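Local structure of D-3-phosphoglycerate dehydrogenase-related protein (Vibrio cholerae, 4S1V) at residues I54-P59 with K79-I84; I60-L65 with C89-V94. The protein is a predicted D-isomer-specific 2-hydroxyacid dehydrogenase that probably interconverts D-3-phosphoglycerate and 3-phosphohydroxypyruvate with NAD as cofactor. All blocks are in the same frame, centred on the assembly; numbering follows the deposited sequence.

Contact 1. Residues I54-P59 with K79-I84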
# COMPACT_ATOMS: atom_id res chain seq x y z
N ILE C 54 21.49 24.63 -19.73
CA ILE C 54 20.06 24.47 -19.55
C ILE C 54 19.66 25.03 -18.18
O ILE C 54 19.86 24.39 -17.15
CB ILE C 54 19.60 23.01 -19.71
CG1 ILE C 54 20.12 22.43 -21.04
CG2 ILE C 54 18.07 22.92 -19.60
CD1 ILE C 54 19.64 21.03 -21.35
N ARG C 55 19.11 26.24 -18.20
CA ARG C 55 18.74 26.97 -16.99
C ARG C 55 19.83 26.82 -15.91
O ARG C 55 21.00 27.08 -16.19
CB ARG C 55 17.35 26.56 -16.49
CG ARG C 55 16.23 26.84 -17.49
CD ARG C 55 16.15 28.32 -17.88
NE ARG C 55 15.83 29.18 -16.75
CZ ARG C 55 16.63 30.14 -16.28
NH1 ARG C 55 17.79 30.38 -16.87
NH2 ARG C 55 16.26 30.86 -15.24
N GLU C 56 19.45 26.40 -14.70
CA GLU C 56 20.37 26.36 -13.55
C GLU C 56 20.91 24.96 -13.18
O GLU C 56 21.36 24.75 -12.06
CB GLU C 56 19.72 26.98 -12.30
CG GLU C 56 18.91 28.25 -12.55
CD GLU C 56 18.72 29.09 -11.30
OE1 GLU C 56 19.51 28.96 -10.34
OE2 GLU C 56 17.79 29.92 -11.29
N ARG C 57 20.87 24.01 -14.11
CA ARG C 57 21.26 22.61 -13.80
C ARG C 57 22.74 22.43 -13.44
O ARG C 57 23.10 21.47 -12.76
CB ARG C 57 20.87 21.68 -14.94
CG ARG C 57 19.36 21.59 -15.13
CD ARG C 57 19.00 20.81 -16.37
NE ARG C 57 17.57 20.90 -16.63
CZ ARG C 57 16.91 20.18 -17.54
NH1 ARG C 57 17.56 19.29 -18.30
NH2 ARG C 57 15.61 20.34 -17.69
N THR C 58 23.59 23.35 -13.88
CA THR C 58 25.00 23.37 -13.47
C THR C 58 25.45 24.77 -13.05
O THR C 58 25.33 25.72 -13.83
CB THR C 58 25.92 22.83 -14.59
OG1 THR C 58 25.66 21.43 -14.78
CG2 THR C 58 27.40 23.00 -14.25
N PRO C 59 25.98 24.91 -11.82
CA PRO C 59 26.56 26.21 -11.48
C PRO C 59 27.89 26.42 -12.22
O PRO C 59 28.66 25.48 -12.40
CB PRO C 59 26.81 26.09 -9.98
CG PRO C 59 27.01 24.62 -9.74
CD PRO C 59 26.10 23.93 -10.73
N LYS C 79 17.24 33.58 -19.07
CA LYS C 79 18.09 34.62 -18.51
C LYS C 79 19.07 34.03 -17.49
O LYS C 79 18.84 32.95 -16.96
CB LYS C 79 17.23 35.71 -17.85
CG LYS C 79 16.31 36.47 -18.79
CD LYS C 79 15.19 37.15 -18.01
CE LYS C 79 14.27 37.96 -18.91
NZ LYS C 79 14.94 39.18 -19.46
N VAL C 80 20.15 34.76 -17.24
CA VAL C 80 21.11 34.40 -16.18
C VAL C 80 20.45 34.49 -14.79
O VAL C 80 19.50 35.25 -14.59
CB VAL C 80 22.39 35.28 -16.22
CG1 VAL C 80 23.14 35.08 -17.54
CG2 VAL C 80 22.08 36.75 -16.01
N SER C 81 20.94 33.69 -13.85
CA SER C 81 20.48 33.80 -12.46
C SER C 81 21.53 33.23 -11.52
O SER C 81 22.71 33.15 -11.87
CB SER C 81 19.14 33.08 -12.22
OG SER C 81 19.11 31.79 -12.79
N ASN C 82 21.09 32.83 -10.33
CA ASN C 82 21.97 32.41 -9.25
C ASN C 82 23.12 31.44 -9.55
O ASN C 82 24.08 31.37 -8.81
CB ASN C 82 21.11 31.89 -8.08
CG ASN C 82 20.14 32.93 -7.56
OD1 ASN C 82 20.54 34.00 -7.11
ND2 ASN C 82 18.85 32.62 -7.63
N HIS C 83 23.01 30.70 -10.65
CA HIS C 83 23.96 29.64 -10.98
C HIS C 83 25.18 30.14 -11.72
O HIS C 83 26.12 29.37 -11.96
CB HIS C 83 23.27 28.57 -11.82
CG HIS C 83 22.95 29.05 -13.21
ND1 HIS C 83 22.01 29.99 -13.45
CD2 HIS C 83 23.51 28.72 -14.44
CE1 HIS C 83 21.96 30.24 -14.77
NE2 HIS C 83 22.88 29.46 -15.38
N ILE C 84 25.18 31.43 -12.10
CA ILE C 84 26.23 32.00 -12.93
C ILE C 84 26.58 33.46 -12.54
O ILE C 84 25.69 34.24 -12.19
CB ILE C 84 25.90 31.87 -14.44
CG1 ILE C 84 27.13 32.15 -15.32
CG2 ILE C 84 24.71 32.75 -14.83
CD1 ILE C 84 26.94 31.87 -16.80
O HOH W 1 17.93 29.90 -8.00
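The backbone of Arg-55 and Glu-56 packs against one face of the His-83 imidazole, and this is the tight part of the contact. CA of Glu-56 sits over that face, 3.9 Å from the centroid, as a CH-pi contact, beside the carbonyl oxygen of Arg-55. That oxygen comes within 3.1 Å of NE2 of His-83 at a poor angle; both atoms instead use the side-chain amide of Gln-76. Ile-84 CG2 packs on the opposite face, so a flat ring suits the narrow space. A chi1 of 70° tucks CG of His-83 over its own backbone, turning the ring toward residues 55-56.

Ser-81 forms the polar border: its short hydroxyl OG donates to OE2 of Glu-56 at 2.7 Å from above the carboxylate plane, and Arg-239 forms a salt bridge with the same oxygen.

The solvent side is looser. A water joins OE1 of Glu-56 to ND2 of exposed Asn-82, and CA of Pro-59 makes a 3.2 Å CA-H...O contact with O of His-83. In one of two conformers, Arg-55 brings NH1 to 2.8 Å from O of Lys-79, a bond therefore doubtful.

Both segments are loops that follow adjacent parallel strands, 50-53 and 73-76, and lead to helices 62-66 and 86-91; helix 294-312 packs against Ile-54 and Arg-55.

Contact 2. Residues I60-L65 with C89-V94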
# COMPACT_ATOMS: atom_id res chain seq x y z
N ILE C 60 28.14 27.65 -12.66
CA ILE C 60 29.44 28.01 -13.22
C ILE C 60 30.27 28.67 -12.13
O ILE C 60 29.99 29.79 -11.71
CB ILE C 60 29.30 28.96 -14.44
CG1 ILE C 60 28.42 28.33 -15.53
CG2 ILE C 60 30.67 29.33 -14.99
CD1 ILE C 60 28.89 26.97 -16.04
N THR C 61 31.28 27.96 -11.65
CA THR C 61 32.13 28.45 -10.56
C THR C 61 33.45 29.00 -11.09
O THR C 61 33.77 28.80 -12.26
CB THR C 61 32.42 27.35 -9.52
OG1 THR C 61 33.07 26.25 -10.17
CG2 THR C 61 31.14 26.87 -8.82
N GLU C 62 34.21 29.67 -10.23
CA GLU C 62 35.55 30.13 -10.60
C GLU C 62 36.45 28.94 -10.92
O GLU C 62 37.26 28.99 -11.86
CB GLU C 62 36.16 31.00 -9.51
CG GLU C 62 37.47 31.65 -9.94
CD GLU C 62 37.84 32.88 -9.14
OE1 GLU C 62 37.37 33.03 -7.99
OE2 GLU C 62 38.60 33.71 -9.66
N ASN C 63 36.30 27.86 -10.15
CA ASN C 63 37.01 26.61 -10.40
C ASN C 63 36.85 26.12 -11.84
O ASN C 63 37.83 25.76 -12.49
CB ASN C 63 36.55 25.55 -9.40
CG ASN C 63 37.34 24.25 -9.51
OD1 ASN C 63 38.56 24.26 -9.70
ND2 ASN C 63 36.65 23.13 -9.38
N LEU C 64 35.61 26.13 -12.35
CA LEU C 64 35.37 25.77 -13.75
C LEU C 64 36.06 26.75 -14.70
O LEU C 64 36.80 26.33 -15.60
CB LEU C 64 33.87 25.70 -14.06
CG LEU C 64 33.01 24.51 -13.60
CD1 LEU C 64 31.68 24.52 -14.35
CD2 LEU C 64 33.72 23.18 -13.81
N LEU C 65 35.83 28.04 -14.49
CA LEU C 65 36.39 29.09 -15.35
C LEU C 65 37.92 29.12 -15.32
O LEU C 65 38.55 29.39 -16.34
CB LEU C 65 35.82 30.45 -14.93
CG LEU C 65 34.31 30.66 -15.10
CD1 LEU C 65 33.80 31.70 -14.12
CD2 LEU C 65 33.97 31.06 -16.53
N CYS C 89 32.73 35.55 -15.13
CA CYS C 89 32.94 34.90 -16.42
C CYS C 89 33.79 35.75 -17.37
O CYS C 89 34.72 35.25 -18.00
CB CYS C 89 31.60 34.57 -17.08
SG CYS C 89 30.73 33.14 -16.40
N GLU C 90 33.46 37.03 -17.46
CA GLU C 90 34.13 37.95 -18.39
C GLU C 90 35.56 38.23 -17.94
O GLU C 90 36.46 38.34 -18.77
CB GLU C 90 33.32 39.25 -18.52
CG GLU C 90 31.92 39.00 -19.06
CD GLU C 90 31.05 40.24 -19.07
OE1 GLU C 90 30.92 40.92 -18.01
OE2 GLU C 90 30.47 40.53 -20.14
N ARG C 91 35.75 38.31 -16.63
CA ARG C 91 37.08 38.43 -16.03
C ARG C 91 38.01 37.28 -16.48
O ARG C 91 39.23 37.45 -16.53
CB ARG C 91 36.96 38.51 -14.51
CG ARG C 91 38.25 38.85 -13.76
CD ARG C 91 39.01 37.59 -13.37
NE ARG C 91 40.14 37.89 -12.51
CZ ARG C 91 40.09 37.88 -11.18
NH1 ARG C 91 38.96 37.59 -10.54
NH2 ARG C 91 41.18 38.17 -10.49
N TYR C 92 37.43 36.12 -16.80
CA TYR C 92 38.20 35.01 -17.38
C TYR C 92 38.11 34.96 -18.90
O TYR C 92 38.45 33.94 -19.51
CB TYR C 92 37.75 33.67 -16.79
CG TYR C 92 38.38 33.38 -15.46
CD1 TYR C 92 37.78 33.84 -14.29
CD2 TYR C 92 39.57 32.67 -15.36
CE1 TYR C 92 38.34 33.59 -13.05
CE2 TYR C 92 40.14 32.41 -14.13
CZ TYR C 92 39.52 32.88 -12.98
OH TYR C 92 40.08 32.64 -11.75
N GLY C 93 37.66 36.05 -19.50
CA GLY C 93 37.53 36.16 -20.95
C GLY C 93 36.40 35.33 -21.54
O GLY C 93 36.45 34.94 -22.71
N VAL C 94 35.36 35.07 -20.75
CA VAL C 94 34.23 34.31 -21.27
C VAL C 94 33.02 35.21 -21.45
O VAL C 94 32.56 35.85 -20.50
CB VAL C 94 33.88 33.09 -20.39
CG1 VAL C 94 32.71 32.32 -20.99
CG2 VAL C 94 35.09 32.19 -20.23
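Glu-62 and Tyr-92 meet with the carboxylate turned almost perpendicular to the phenol, the planes 88° apart. OE2 of Glu-62 lies at the ring edge and accepts from OH of Tyr-92 at 2.8 Å, on its anti side and 18° out of the carboxylate plane. An extended glutamate has the length for this: with CG trans to the backbone N (chi1 -172°), the chain leaves the helix start and brings CG to 3.3 Å from OH of Tyr-92. NH1 of Arg-91 is 4.0 Å from OE2 of Glu-62, a long salt bridge in which charge acts without an N-H aimed at the oxygen.

Two helix ends give the contact its shape. Thr-61 is the N-cap of helix 62-66, its hydroxyl taking a weak bond from N of Leu-64. Helix 86-91 closes in a Schellman motif whose C-prime residue, Gly-93, tolerates the positive phi, and the turn presents Tyr-92 and Val-94 to Leu-65.

Leu-65 fills the buried side. Its CB covers one face of the Tyr-92 ring, 4.2 Å from the centroid, while CD2 alone reaches both SG of Cys-89 (3.9 Å) and CG2 of Val-94 (4.0 Å); CD1 also packs on Cys-89. The small, weakly polar thiol of Cys-89, set among apolar groups, also meets CG2 of Ile-60, and Ile-74 of strand 73-76 packs on Ile-60, Cys-89 and Val-94.

How the contacts relate
Contacts 1 and 2 cross along the chain: residues 54-59 run straight into 60-65, and 79-84 precede 89-94. Contact 1 pairs the loops before helices 62-66 and 86-91, contact 2 the start of the first helix with the end of the second. Their centres are about 13 Å apart. O of His-83 and N of Ile-60 lie 2.7 Å apart, a probable hydrogen bond, and CG1 of Ile-84 packs on SG of Cys-89 at 3.9 Å. The centre of contact 1 is about 12 Å, and that of contact 2 about 25 Å, from the chain centre. Through Arg-239 and Leu-212, contact 1 reaches the NAD-binding domain, consistent with a place near the interdomain active-site cleft of this family.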